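Local coordinates for Xaa-Pro dipeptidase (Pyrococcus horikoshii, PDB 1WY2), which probably splits dipeptides that carry a nonpolar residue followed by a C-terminal proline, as a homodimeric metallopeptidase with two metal ions in each subunit, at residues K9-F14 with I45-E50; K89-E94 with K112-V117. One frame throughout, in Å; residues are numbered along the deposited sequence.

From the N terminus, the chain runs through helix 6-17, strand 22-25 and helix 28-35 before strand 44-48 brings I45-E50 against K9-F14; interaction 1 closes this loop of thirty intervening residues. Interaction 2 opens only afterwards, at K89, and closes a shorter loop built round helix 99-108 when K112-V117 pairs beside K89-E94. The two follow in series, neither nested nor crossed. Both belong to one six-stranded mixed sheet of the N-terminal domain, interaction 1 laying a helix on it and interaction 2 adding 113-116, one of its two edge strands within the chain. Their centres are about 12 Å apart, and they touch where F14 CE1 packs 3.6 Å from K116 O.

Interaction 1: K9-F14 with I45-E50; sequences KKIIEF and ILITGE
I47 meets two successive helix residues, I11 and I12, with its two different branches. I47 CD1 lies 3.7 Å from I11 CD1, the two side chains crossing at about a right angle. The I47 CG2 methyl packs 3.7 Å from I12 CG1. With CG2 anti to the backbone N (chi1 -62°), the I47 methyl is turned to I12, while the CG1 arm carries CD1 to I11. I11 is buried, being also packed by V23 of strand 22-25, I34 of helix 28-35, and I121 and M124 of helix 118-125; this is the tight end of the contact. The other end is looser and closer to solvent. There the partly exposed I12 lies over the backbone of T48 and the exposed G49, I12 CD1 being 3.5 Å from T48 O and 3.8 Å from G49 O. No hydrogen bond spans the two segments, and the T48 hydroxyl bonds instead to S51. The segment axes, 8.8 Å apart at closest approach and inclined at 57°, are spaced by the isoleucine side chains. Such aliphatic packing of a helix on a mixed sheet is the layered alpha/beta build of the creatinase/prolidase N-terminal domain, and here it fastens helix 6-17 to strand 44-48.

Interaction 2: K89-E94 with K112-V117; sequences KSLGIE and KEFKKV
The F114 ring is approached obliquely by two aliphatic side chains of the neighbouring strand: L91 CD2 stands 4.0 Å from F114 CE2 and I93 CD1 3.9 Å from F114 CD2. I102, L105 and K106 of helix 99-108 also touch the F114 side chain, as does Y99 of the second subunit. I93 reaches the ring by placing CG1 in the crowded position between backbone N and carbonyl carbon (chi1 60°), which turns CD1 back toward F114 although the CB itself points away. Cutting I93 back to an alanine removes CG1, CG2 and CD1, and is likely to leave a gap beside F114 and fewer contacts for I102 and for Y99 of the second subunit.

Beneath these side chains the backbones pair as parallel strands. E113 N gives to K89 O, L91 N to E113 O, K115 N to L91 O, I93 N to K115 O and V117 N to I93 O. The bond from I93 N to K115 O is short, 2.8 Å, and nearly along the C=O axis. On the other face, G92 has no room for a side chain, because V117 CG1 lies 3.5 Å from G92 CA. Nearby, S90 OG is buried with no polar partner, E113 OE2 being 3.8 Å from it. K115 starts on the same face as S90, and its amine bonds to the carbonyl of N18. At the open end K89 and K112 run side by side, their NZ atoms 5.2 Å apart.

Helix 99-108 links the strands as a beta-alpha-beta crossover on the F114 side. Strand 22-25 flanks strand 90-93 on its other edge, and V117 is the N-cap residue of helix 118-125.

Interaction 1: K9-F14 with I45-E50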
loop_
_atom_site.group_PDB
_atom_site.type_symbol
_atom_site.label_atom_id
_atom_site.label_comp_id
_atom_site.label_asym_id
_atom_site.label_seq_id
_atom_site.Cartn_x
_atom_site.Cartn_y
_atom_site.Cartn_z
ATOM N N LYS A 9 -17.064 16.107 -16.285
ATOM C CA LYS A 9 -17.829 17.346 -16.355
ATOM C C LYS A 9 -18.064 17.974 -14.990
ATOM O O LYS A 9 -18.105 19.197 -14.865
ATOM C CB LYS A 9 -19.150 17.105 -17.084
ATOM C CG LYS A 9 -18.956 17.011 -18.587
ATOM C CD LYS A 9 -20.165 16.432 -19.294
ATOM C CE LYS A 9 -19.932 16.428 -20.798
ATOM N NZ LYS A 9 -20.835 15.482 -21.496
ATOM N N LYS A 10 -18.210 17.147 -13.961
ATOM C CA LYS A 10 -18.403 17.679 -12.618
ATOM C C LYS A 10 -17.132 18.385 -12.177
ATOM O O LYS A 10 -17.180 19.398 -11.477
ATOM C CB LYS A 10 -18.758 16.562 -11.639
ATOM C CG LYS A 10 -20.199 16.097 -11.783
ATOM C CD LYS A 10 -20.584 15.098 -10.716
ATOM C CE LYS A 10 -22.055 14.720 -10.834
ATOM N NZ LYS A 10 -22.468 13.789 -9.746
ATOM N N ILE A 11 -15.989 17.856 -12.596
ATOM C CA ILE A 11 -14.718 18.474 -12.253
ATOM C C ILE A 11 -14.577 19.783 -13.029
ATOM O O ILE A 11 -14.102 20.781 -12.490
ATOM C CB ILE A 11 -13.543 17.527 -12.566
ATOM C CG1 ILE A 11 -13.569 16.356 -11.576
ATOM C CG2 ILE A 11 -12.212 18.278 -12.468
ATOM C CD1 ILE A 11 -12.627 15.220 -11.913
ATOM N N ILE A 12 -15.001 19.784 -14.290
ATOM C CA ILE A 12 -14.917 21.002 -15.095
ATOM C C ILE A 12 -15.785 22.100 -14.474
ATOM O O ILE A 12 -15.410 23.276 -14.483
ATOM C CB ILE A 12 -15.361 20.742 -16.555
ATOM C CG1 ILE A 12 -14.304 19.888 -17.265
ATOM C CG2 ILE A 12 -15.573 22.066 -17.288
ATOM C CD1 ILE A 12 -14.714 19.393 -18.637
ATOM N N GLU A 13 -16.942 21.719 -13.937
ATOM C CA GLU A 13 -17.833 22.688 -13.299
ATOM C C GLU A 13 -17.103 23.326 -12.122
ATOM O O GLU A 13 -17.069 24.550 -11.982
ATOM C CB GLU A 13 -19.104 22.000 -12.801
ATOM C CG GLU A 13 -20.002 22.898 -11.960
ATOM C CD GLU A 13 -21.284 22.208 -11.531
ATOM O OE1 GLU A 13 -21.203 21.126 -10.913
ATOM O OE2 GLU A 13 -22.374 22.751 -11.809
ATOM N N PHE A 14 -16.516 22.483 -11.278
ATOM C CA PHE A 14 -15.773 22.951 -10.117
ATOM C C PHE A 14 -14.644 23.876 -10.563
ATOM O O PHE A 14 -14.406 24.916 -9.947
ATOM C CB PHE A 14 -15.207 21.756 -9.345
ATOM C CG PHE A 14 -14.463 22.134 -8.092
ATOM C CD1 PHE A 14 -13.094 22.374 -8.125
ATOM C CD2 PHE A 14 -15.135 22.253 -6.881
ATOM C CE1 PHE A 14 -12.401 22.730 -6.964
ATOM C CE2 PHE A 14 -14.452 22.610 -5.715
ATOM C CZ PHE A 14 -13.084 22.847 -5.760
ATOM N N ILE A 45 -4.285 12.012 -15.296
ATOM C CA ILE A 45 -5.384 12.533 -16.098
ATOM C C ILE A 45 -5.324 14.054 -16.062
ATOM O O ILE A 45 -5.246 14.654 -14.987
ATOM C CB ILE A 45 -6.763 12.106 -15.553
ATOM C CG1 ILE A 45 -6.865 10.580 -15.499
ATOM C CG2 ILE A 45 -7.869 12.670 -16.450
ATOM C CD1 ILE A 45 -8.180 10.076 -14.938
ATOM N N LEU A 46 -5.332 14.678 -17.236
ATOM C CA LEU A 46 -5.314 16.133 -17.315
ATOM C C LEU A 46 -6.658 16.569 -17.884
ATOM O O LEU A 46 -7.027 16.177 -18.992
ATOM C CB LEU A 46 -4.181 16.621 -18.224
ATOM C CG LEU A 46 -4.032 18.143 -18.316
ATOM C CD1 LEU A 46 -3.740 18.717 -16.936
ATOM C CD2 LEU A 46 -2.915 18.491 -19.286
ATOM N N ILE A 47 -7.384 17.374 -17.119
ATOM C CA ILE A 47 -8.693 17.857 -17.537
ATOM C C ILE A 47 -8.677 19.359 -17.797
ATOM O O ILE A 47 -8.224 20.139 -16.955
ATOM C CB ILE A 47 -9.758 17.560 -16.452
ATOM C CG1 ILE A 47 -9.888 16.047 -16.253
ATOM C CG2 ILE A 47 -11.102 18.157 -16.855
ATOM C CD1 ILE A 47 -10.697 15.650 -15.028
ATOM N N THR A 48 -9.149 19.754 -18.977
ATOM C CA THR A 48 -9.239 21.167 -19.334
ATOM C C THR A 48 -10.716 21.441 -19.602
ATOM O O THR A 48 -11.537 20.529 -19.537
ATOM C CB THR A 48 -8.421 21.518 -20.601
ATOM O OG1 THR A 48 -8.980 20.854 -21.739
ATOM C CG2 THR A 48 -6.976 21.105 -20.429
ATOM N N GLY A 49 -11.056 22.687 -19.908
ATOM C CA GLY A 49 -12.450 23.018 -20.147
ATOM C C GLY A 49 -13.141 22.271 -21.274
ATOM O O GLY A 49 -14.365 22.138 -21.272
ATOM N N GLU A 50 -12.369 21.769 -22.233
ATOM C CA GLU A 50 -12.957 21.070 -23.371
ATOM C C GLU A 50 -12.333 19.714 -23.675
ATOM O O GLU A 50 -12.624 19.119 -24.714
ATOM C CB GLU A 50 -12.860 21.958 -24.618
ATOM C CG GLU A 50 -13.606 23.283 -24.495
ATOM C CD GLU A 50 -13.411 24.179 -25.711
ATOM O OE1 GLU A 50 -12.800 23.725 -26.700
ATOM O OE2 GLU A 50 -13.874 25.337 -25.679
#

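Interaction 2: K89-E94 with K112-V117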
loop_
_atom_site.group_PDB
_atom_site.type_symbol
_atom_site.label_atom_id
_atom_site.label_comp_id
_atom_site.label_asym_id
_atom_site.label_seq_id
_atom_site.Cartn_x
_atom_site.Cartn_y
_atom_site.Cartn_z
ATOM N N LYS A 89 -1.964 28.212 -15.797
ATOM C CA LYS A 89 -1.730 29.180 -14.730
ATOM C C LYS A 89 -2.113 28.600 -13.371
ATOM O O LYS A 89 -1.274 28.476 -12.479
ATOM C CB LYS A 89 -2.536 30.455 -14.984
ATOM C CG LYS A 89 -2.131 31.208 -16.243
ATOM C CD LYS A 89 -0.710 31.747 -16.140
ATOM C CE LYS A 89 -0.579 32.748 -14.999
ATOM N NZ LYS A 89 0.798 33.312 -14.900
ATOM N N SER A 90 -3.387 28.252 -13.223
ATOM C CA SER A 90 -3.899 27.684 -11.981
ATOM C C SER A 90 -4.235 26.210 -12.191
ATOM O O SER A 90 -5.115 25.881 -12.985
ATOM C CB SER A 90 -5.153 28.449 -11.541
ATOM O OG SER A 90 -5.640 27.978 -10.297
ATOM N N LEU A 91 -3.538 25.329 -11.476
ATOM C CA LEU A 91 -3.758 23.888 -11.599
ATOM C C LEU A 91 -4.447 23.291 -10.375
ATOM O O LEU A 91 -3.999 23.488 -9.247
ATOM C CB LEU A 91 -2.420 23.167 -11.814
ATOM C CG LEU A 91 -2.460 21.646 -12.001
ATOM C CD1 LEU A 91 -3.049 21.312 -13.373
ATOM C CD2 LEU A 91 -1.058 21.068 -11.882
ATOM N N GLY A 92 -5.533 22.557 -10.604
ATOM C CA GLY A 92 -6.239 21.924 -9.502
ATOM C C GLY A 92 -5.592 20.578 -9.234
ATOM O O GLY A 92 -5.353 19.816 -10.171
ATOM N N ILE A 93 -5.307 20.277 -7.968
ATOM C CA ILE A 93 -4.659 19.014 -7.618
ATOM C C ILE A 93 -5.265 18.322 -6.400
ATOM O O ILE A 93 -5.983 18.937 -5.610
ATOM C CB ILE A 93 -3.144 19.210 -7.342
ATOM C CG1 ILE A 93 -2.943 20.187 -6.180
ATOM C CG2 ILE A 93 -2.443 19.729 -8.598
ATOM C CD1 ILE A 93 -1.504 20.233 -5.666
ATOM N N GLU A 94 -4.968 17.032 -6.265
ATOM C CA GLU A 94 -5.455 16.229 -5.143
ATOM C C GLU A 94 -4.626 16.529 -3.898
ATOM O O GLU A 94 -3.446 16.864 -3.994
ATOM C CB GLU A 94 -5.324 14.743 -5.458
ATOM C CG GLU A 94 -6.069 14.281 -6.694
ATOM C CD GLU A 94 -5.393 13.094 -7.345
ATOM O OE1 GLU A 94 -4.217 13.232 -7.752
ATOM O OE2 GLU A 94 -6.026 12.023 -7.452
ATOM N N LYS A 112 1.854 28.340 -11.971
ATOM C CA LYS A 112 1.862 29.484 -11.069
ATOM C C LYS A 112 1.131 29.283 -9.746
ATOM O O LYS A 112 1.643 29.642 -8.683
ATOM C CB LYS A 112 1.268 30.705 -11.779
ATOM C CG LYS A 112 2.130 31.265 -12.897
ATOM C CD LYS A 112 3.452 31.791 -12.356
ATOM C CE LYS A 112 4.292 32.413 -13.459
ATOM N NZ LYS A 112 5.601 32.912 -12.944
ATOM N N GLU A 113 -0.066 28.710 -9.811
ATOM C CA GLU A 113 -0.876 28.513 -8.617
ATOM C C GLU A 113 -1.482 27.116 -8.558
ATOM O O GLU A 113 -1.778 26.516 -9.588
ATOM C CB GLU A 113 -1.993 29.565 -8.604
ATOM C CG GLU A 113 -2.855 29.598 -7.352
ATOM C CD GLU A 113 -3.961 30.646 -7.433
ATOM O OE1 GLU A 113 -3.648 31.844 -7.601
ATOM O OE2 GLU A 113 -5.148 30.272 -7.330
ATOM N N PHE A 114 -1.653 26.603 -7.343
ATOM C CA PHE A 114 -2.261 25.291 -7.145
ATOM C C PHE A 114 -3.475 25.455 -6.244
ATOM O O PHE A 114 -3.467 26.270 -5.320
ATOM C CB PHE A 114 -1.284 24.310 -6.483
ATOM C CG PHE A 114 -0.068 24.008 -7.304
ATOM C CD1 PHE A 114 1.052 24.836 -7.246
ATOM C CD2 PHE A 114 -0.038 22.898 -8.138
ATOM C CE1 PHE A 114 2.185 24.558 -8.009
ATOM C CE2 PHE A 114 1.086 22.610 -8.906
ATOM C CZ PHE A 114 2.203 23.442 -8.841
ATOM N N LYS A 115 -4.525 24.689 -6.522
ATOM C CA LYS A 115 -5.738 24.733 -5.721
ATOM C C LYS A 115 -6.224 23.313 -5.483
ATOM O O LYS A 115 -6.019 22.434 -6.318
ATOM C CB LYS A 115 -6.832 25.547 -6.419
ATOM C CG LYS A 115 -6.667 27.057 -6.292
ATOM C CD LYS A 115 -7.950 27.780 -6.676
ATOM C CE LYS A 115 -7.870 29.265 -6.357
ATOM N NZ LYS A 115 -9.169 29.953 -6.606
ATOM N N LYS A 116 -6.857 23.089 -4.338
ATOM C CA LYS A 116 -7.364 21.765 -3.995
ATOM C C LYS A 116 -8.652 21.447 -4.746
ATOM O O LYS A 116 -9.516 22.311 -4.894
ATOM C CB LYS A 116 -7.660 21.678 -2.493
ATOM C CG LYS A 116 -6.468 21.894 -1.578
ATOM C CD LYS A 116 -6.893 21.767 -0.120
ATOM C CE LYS A 116 -5.742 22.061 0.826
ATOM N NZ LYS A 116 -5.232 23.451 0.663
ATOM N N VAL A 117 -8.780 20.207 -5.211
ATOM C CA VAL A 117 -9.994 19.776 -5.899
ATOM C C VAL A 117 -10.635 18.647 -5.098
ATOM O O VAL A 117 -11.581 18.002 -5.547
ATOM C CB VAL A 117 -9.711 19.282 -7.338
ATOM C CG1 VAL A 117 -9.115 20.421 -8.163
ATOM C CG2 VAL A 117 -8.792 18.068 -7.315
#